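Local coordinates for protein Non-reducing end beta-L-arabinofuranosidase (Bacteroides thetaiotaomicron, PDB 5MQO) that probably hydrolyses glycosidic bonds as a GH127 glycoside hydrolase, acting as an aceric acidase in the breakdown of complex plant pectin by gut bacteria, at residues Gly141-Pro146 / Tyr192-Leu197. Residues are numbered along the deposited sequence; the frame is centred on the assembly and turned at random.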
loop_
_atom_site.group_PDB
_atom_site.type_symbol
_atom_site.label_atom_id
_atom_site.label_comp_id
_atom_site.label_asym_id
_atom_site.label_seq_id
_atom_site.Cartn_x
_atom_site.Cartn_y
_atom_site.Cartn_z
ATOM N N GLY A 141 10.527 31.011 0.789
ATOM C CA GLY A 141 10.215 29.597 0.976
ATOM C C GLY A 141 10.976 28.632 0.086
ATOM O O GLY A 141 10.998 27.441 0.370
ATOM N N TYR A 142 11.582 29.132 -0.994
ATOM C CA TYR A 142 12.437 28.320 -1.870
ATOM C C TYR A 142 13.496 27.590 -1.075
ATOM O O TYR A 142 13.917 28.075 -0.019
ATOM C CB TYR A 142 13.168 29.220 -2.857
ATOM C CG TYR A 142 13.708 28.528 -4.082
ATOM C CD1 TYR A 142 12.837 28.093 -5.074
ATOM C CD2 TYR A 142 15.090 28.355 -4.289
ATOM C CE1 TYR A 142 13.300 27.486 -6.231
ATOM C CE2 TYR A 142 15.571 27.743 -5.448
ATOM C CZ TYR A 142 14.663 27.315 -6.420
ATOM O OH TYR A 142 15.064 26.709 -7.589
ATOM N N ILE A 143 13.931 26.436 -1.574
ATOM C CA ILE A 143 15.142 25.785 -1.057
ATOM C C ILE A 143 16.074 25.396 -2.202
ATOM O O ILE A 143 15.647 24.798 -3.190
ATOM C CB ILE A 143 14.831 24.569 -0.161
ATOM C CG1 ILE A 143 13.990 25.030 1.036
ATOM C CG2 ILE A 143 16.137 23.900 0.280
ATOM C CD1 ILE A 143 13.687 23.977 2.067
ATOM N N HIS A 144 17.347 25.771 -2.047
ATOM C CA HIS A 144 18.397 25.494 -3.020
ATOM C C HIS A 144 19.067 24.203 -2.510
ATOM O O HIS A 144 19.865 24.236 -1.575
ATOM C CB HIS A 144 19.355 26.719 -3.133
ATOM C CG HIS A 144 20.093 26.813 -4.443
ATOM N ND1 HIS A 144 19.453 26.952 -5.658
ATOM C CD2 HIS A 144 21.421 26.798 -4.722
ATOM C CE1 HIS A 144 20.349 26.997 -6.628
ATOM N NE2 HIS A 144 21.551 26.909 -6.087
ATOM N N THR A 145 18.693 23.072 -3.116
ATOM C CA THR A 145 18.981 21.714 -2.582
ATOM C C THR A 145 20.474 21.383 -2.358
ATOM O O THR A 145 20.815 20.753 -1.344
ATOM C CB THR A 145 18.308 20.619 -3.454
ATOM O OG1 THR A 145 16.900 20.879 -3.524
ATOM C CG2 THR A 145 18.530 19.214 -2.882
ATOM N N PRO A 146 21.352 21.781 -3.305
ATOM C CA PRO A 146 22.802 21.808 -3.095
ATOM C C PRO A 146 23.321 22.303 -1.726
ATOM O O PRO A 146 24.250 21.698 -1.187
ATOM C CB PRO A 146 23.270 22.744 -4.212
ATOM C CG PRO A 146 22.319 22.466 -5.335
ATOM C CD PRO A 146 21.053 21.889 -4.750
ATOM N N TYR A 192 9.855 20.094 -7.207
ATOM C CA TYR A 192 9.423 18.706 -6.933
ATOM C C TYR A 192 9.805 18.302 -5.517
ATOM O O TYR A 192 9.057 17.603 -4.822
ATOM C CB TYR A 192 10.100 17.681 -7.872
ATOM C CG TYR A 192 9.990 17.895 -9.378
ATOM C CD1 TYR A 192 8.982 17.271 -10.124
ATOM C CD2 TYR A 192 10.940 18.669 -10.073
ATOM C CE1 TYR A 192 8.896 17.438 -11.500
ATOM C CE2 TYR A 192 10.858 18.841 -11.451
ATOM C CZ TYR A 192 9.841 18.226 -12.158
ATOM O OH TYR A 192 9.778 18.409 -13.515
ATOM N N ASN A 193 11.014 18.700 -5.128
ATOM C CA ASN A 193 11.518 18.496 -3.779
ATOM C C ASN A 193 10.684 19.182 -2.709
ATOM O O ASN A 193 10.558 18.663 -1.612
ATOM C CB ASN A 193 12.975 18.957 -3.682
ATOM C CG ASN A 193 13.941 17.943 -4.273
ATOM O OD1 ASN A 193 13.535 17.017 -4.981
ATOM N ND2 ASN A 193 15.225 18.100 -3.964
ATOM N N LEU A 194 10.109 20.338 -3.023
ATOM C CA LEU A 194 9.259 21.046 -2.070
ATOM C C LEU A 194 8.055 20.262 -1.607
ATOM O O LEU A 194 7.703 20.332 -0.439
ATOM C CB LEU A 194 8.793 22.393 -2.632
ATOM C CG LEU A 194 9.876 23.474 -2.725
ATOM C CD1 LEU A 194 9.199 24.829 -2.830
ATOM C CD2 LEU A 194 10.856 23.479 -1.551
ATOM N N GLY A 195 7.426 19.515 -2.495
ATOM C CA GLY A 195 6.268 18.733 -2.109
ATOM C C GLY A 195 6.543 17.713 -1.013
ATOM O O GLY A 195 5.672 17.418 -0.183
ATOM N N HIS A 196 7.752 17.166 -1.020
ATOM C CA HIS A 196 8.146 16.187 -0.046
ATOM C C HIS A 196 8.513 16.840 1.256
ATOM O O HIS A 196 8.292 16.255 2.317
ATOM C CB HIS A 196 9.296 15.356 -0.574
ATOM C CG HIS A 196 8.904 14.519 -1.738
ATOM N ND1 HIS A 196 7.962 13.518 -1.635
ATOM C CD2 HIS A 196 9.278 14.559 -3.035
ATOM C CE1 HIS A 196 7.788 12.962 -2.820
ATOM N NE2 HIS A 196 8.575 13.575 -3.686
ATOM N N LEU A 197 9.060 18.047 1.198
ATOM C CA LEU A 197 9.270 18.828 2.410
ATOM C C LEU A 197 7.958 19.069 3.165
ATOM O O LEU A 197 7.962 19.025 4.387
ATOM C CB LEU A 197 9.953 20.166 2.109
ATOM C CG LEU A 197 10.292 21.050 3.313
ATOM C CD1 LEU A 197 11.438 20.473 4.122
ATOM C CD2 LEU A 197 10.636 22.439 2.833
#
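Thr145 and Asn193 meet side chain to side chain at about a right angle, and Asn193 ND2 donates to Thr145 OG1 over 3.3 Å. The N-H...O angle of 139° makes the bond bent, and the hydroxyl is also tilted 26° out of the amide plane of Asn193. The Thr145 methyl, CG2, sits 3.7 Å from the same Asn193 ND2, so the amide nitrogen meets both branches of the threonine. A valine in place of Thr145 has no OG1, and the Asn193 amide would probably be left without this acceptor and freer to turn. The bond ties the loop that follows helix 120-136 to helix 192-208, within the (alpha/alpha)6-barrel catalytic domain of the GH127 family. Deeper in, Ile143 supplies the apolar half of the contact. Its CG1 branch is anti to the carbonyl carbon (chi1 -60°) and extended beyond CG1, which carries Ile143 CD1 to 3.5 Å from Leu197 CD2, the two side chains crossing nearly perpendicularly. Leu194 CD2 approaches the middle of that branch more loosely, 4.3 Å from Ile143 CG1. Val133 and Tyr104 touch both Ile143 and Leu197, while Leu194 also packs on Phe223 and Leu224 of helix 212-230.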